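Local atomic coordinates of endoglucanase family 5 (Clostridium acetobutylicum ATCC 824, PDB entry 6PZ7), a protein that probably hydrolyses internal beta-glycosidic bonds of cellulose and related plant polysaccharides as a broad-specificity GH5_4 endoglucanase. Residues Phe53-Ile58 with Tyr95-Thr100. Numbering follows the deposited sequence.
Sequences FNTVRI and YAILNT
Four backbone hydrogen bonds join Asn-54, Val-56 and Ile-58 to Tyr-95 and Ile-97 in parallel register. Tyr-95 N donates to Asn-54 O at 2.9 Å. Val-56 brackets Ala-96: its N donates to Tyr-95 O, and its O accepts from Ile-97 N at 3.0 Å. Ile-58 N closes the ladder on Ile-97 O at 2.8 Å. CA-H...O contacts add to it, with Thr-55 CA 3.2 Å from Tyr-95 O. The strands are the second and third of the eight-stranded TIM barrel, linked by helix 76-91 in a beta-alpha-beta crossover.

Apolar contacts lie on both faces. Inside the barrel, Ile-97 CD1 meets Thr-55 CG2 at 3.9 Å, and Ile-97 CB packs beside Arg-57 CG. Ile-97 CG1 sits beside its own backbone N (chi1 -59°), and a trans chi2 extends CD1 to Thr-55. On the helix side, Ile-58 CD1 reaches Ala-96 CB at 4.2 Å, and Val-86 and Val-89 of helix 76-91 pack over this face.

The polar side chains find their hydrogen-bond partners mostly outside the pair. The Asn-54 amide stands nearly perpendicular to the Tyr-95 ring, with ND2 3.8 Å from CD1. Asn-54 ND2 is hydrogen-bonded to Asp-15 O, and Tyr-95 OH to Asp-15 OD2. Asn-99 ND2 sits over one face of the Arg-57 guanidinium, but both are donors. ND2 bonds His-101 ND1 instead, and OD1 accepts from Val-60 N. Backbone bonds thus hold the two strands together, while buried Arg-57, held by neutral amides of Asn-21, Gln-142, Asn-145 and Gln-269, links them across the barrel.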
loop_
_atom_site.group_PDB
_atom_site.type_symbol
_atom_site.label_atom_id
_atom_site.label_comp_id
_atom_site.label_asym_id
_atom_site.label_seq_id
_atom_site.Cartn_x
_atom_site.Cartn_y
_atom_site.Cartn_z
ATOM N N PHE A 53 9.780 1.393 -12.980
ATOM C CA PHE A 53 8.590 1.053 -12.232
ATOM C C PHE A 53 7.379 1.194 -13.134
ATOM O O PHE A 53 7.382 2.023 -14.049
ATOM C CB PHE A 53 8.443 1.997 -11.042
ATOM C CG PHE A 53 9.479 1.805 -9.972
ATOM C CD1 PHE A 53 10.619 2.605 -9.952
ATOM C CD2 PHE A 53 9.319 0.847 -8.992
ATOM C CE1 PHE A 53 11.547 2.475 -8.963
ATOM C CE2 PHE A 53 10.264 0.676 -7.981
ATOM C CZ PHE A 53 11.383 1.499 -7.973
ATOM N N ASN A 54 6.326 0.398 -12.872
ATOM C CA ASN A 54 5.067 0.570 -13.590
ATOM C C ASN A 54 3.881 0.887 -12.695
ATOM O O ASN A 54 2.754 0.980 -13.211
ATOM C CB ASN A 54 4.721 -0.608 -14.522
ATOM C CG ASN A 54 3.783 -0.207 -15.643
ATOM O OD1 ASN A 54 3.949 0.857 -16.229
ATOM N ND2 ASN A 54 2.819 -1.059 -15.957
ATOM N N THR A 55 4.103 1.104 -11.407
ATOM C CA THR A 55 3.067 1.447 -10.440
ATOM C C THR A 55 3.615 2.456 -9.444
ATOM O O THR A 55 4.765 2.319 -8.981
ATOM C CB THR A 55 2.645 0.188 -9.642
ATOM O OG1 THR A 55 2.076 -0.766 -10.516
ATOM C CG2 THR A 55 1.618 0.493 -8.570
ATOM N N VAL A 56 2.807 3.452 -9.100
ATOM C CA VAL A 56 3.048 4.314 -7.949
ATOM C C VAL A 56 1.877 4.167 -6.999
ATOM O O VAL A 56 0.722 4.347 -7.399
ATOM C CB VAL A 56 3.253 5.782 -8.373
ATOM C CG1 VAL A 56 3.370 6.655 -7.152
ATOM C CG2 VAL A 56 4.490 5.889 -9.242
ATOM N N ARG A 57 2.179 3.849 -5.755
ATOM C CA ARG A 57 1.176 3.884 -4.698
ATOM C C ARG A 57 1.215 5.271 -4.072
ATOM O O ARG A 57 2.295 5.797 -3.761
ATOM C CB ARG A 57 1.415 2.765 -3.673
ATOM C CG ARG A 57 0.415 2.756 -2.484
ATOM C CD ARG A 57 0.446 1.418 -1.809
ATOM N NE ARG A 57 -0.393 1.280 -0.609
ATOM C CZ ARG A 57 0.034 1.435 0.629
ATOM N NH1 ARG A 57 1.235 1.905 0.924
ATOM N NH2 ARG A 57 -0.754 1.073 1.627
ATOM N N ILE A 58 0.035 5.863 -3.923
ATOM C CA ILE A 58 -0.176 7.222 -3.435
ATOM C C ILE A 58 -0.946 7.106 -2.122
ATOM O O ILE A 58 -2.193 7.157 -2.100
ATOM C CB ILE A 58 -0.936 8.075 -4.464
ATOM C CG1 ILE A 58 -0.258 8.073 -5.834
ATOM C CG2 ILE A 58 -1.082 9.492 -3.922
ATOM C CD1 ILE A 58 -1.108 8.665 -6.959
ATOM N N TYR A 95 0.274 2.468 -13.429
ATOM C CA TYR A 95 -0.800 2.248 -12.468
ATOM C C TYR A 95 -0.612 3.162 -11.277
ATOM O O TYR A 95 0.519 3.391 -10.835
ATOM C CB TYR A 95 -0.814 0.777 -11.981
ATOM C CG TYR A 95 -1.315 -0.174 -13.027
ATOM C CD1 TYR A 95 -0.456 -0.713 -13.990
ATOM C CD2 TYR A 95 -2.647 -0.542 -13.073
ATOM C CE1 TYR A 95 -0.926 -1.575 -14.964
ATOM C CE2 TYR A 95 -3.133 -1.396 -14.054
ATOM C CZ TYR A 95 -2.272 -1.887 -15.012
ATOM O OH TYR A 95 -2.804 -2.730 -15.977
ATOM N N ALA A 96 -1.727 3.688 -10.756
ATOM C CA ALA A 96 -1.762 4.474 -9.535
ATOM C C ALA A 96 -2.637 3.725 -8.537
ATOM O O ALA A 96 -3.749 3.306 -8.888
ATOM C CB ALA A 96 -2.348 5.868 -9.788
ATOM N N ILE A 97 -2.168 3.562 -7.297
ATOM C CA ILE A 97 -2.972 3.024 -6.194
ATOM C C ILE A 97 -3.314 4.179 -5.275
ATOM O O ILE A 97 -2.410 4.841 -4.752
ATOM C CB ILE A 97 -2.234 1.909 -5.416
ATOM C CG1 ILE A 97 -1.853 0.726 -6.296
ATOM C CG2 ILE A 97 -3.127 1.452 -4.231
ATOM C CD1 ILE A 97 -0.800 -0.163 -5.631
ATOM N N LEU A 98 -4.598 4.452 -5.084
ATOM C CA LEU A 98 -5.085 5.523 -4.223
ATOM C C LEU A 98 -5.774 4.883 -3.030
ATOM O O LEU A 98 -6.688 4.069 -3.220
ATOM C CB LEU A 98 -6.061 6.402 -5.008
ATOM C CG LEU A 98 -6.707 7.526 -4.225
ATOM C CD1 LEU A 98 -5.722 8.564 -3.779
ATOM C CD2 LEU A 98 -7.813 8.192 -5.017
ATOM N N ASN A 99 -5.372 5.260 -1.818
ATOM C CA ASN A 99 -5.917 4.594 -0.619
ATOM C C ASN A 99 -6.522 5.575 0.378
ATOM O O ASN A 99 -6.630 6.786 0.142
ATOM C CB ASN A 99 -4.884 3.678 0.045
ATOM C CG ASN A 99 -3.850 4.400 0.870
ATOM O OD1 ASN A 99 -3.903 5.610 1.034
ATOM N ND2 ASN A 99 -2.901 3.647 1.435
ATOM N N THR A 100 -6.972 5.011 1.521
ATOM C CA THR A 100 -6.964 5.715 2.796
ATOM C C THR A 100 -5.786 5.183 3.603
ATOM O O THR A 100 -5.409 4.017 3.468
ATOM C CB THR A 100 -8.271 5.554 3.584
ATOM O OG1 THR A 100 -8.433 4.202 4.077
ATOM C CG2 THR A 100 -9.506 5.929 2.765
#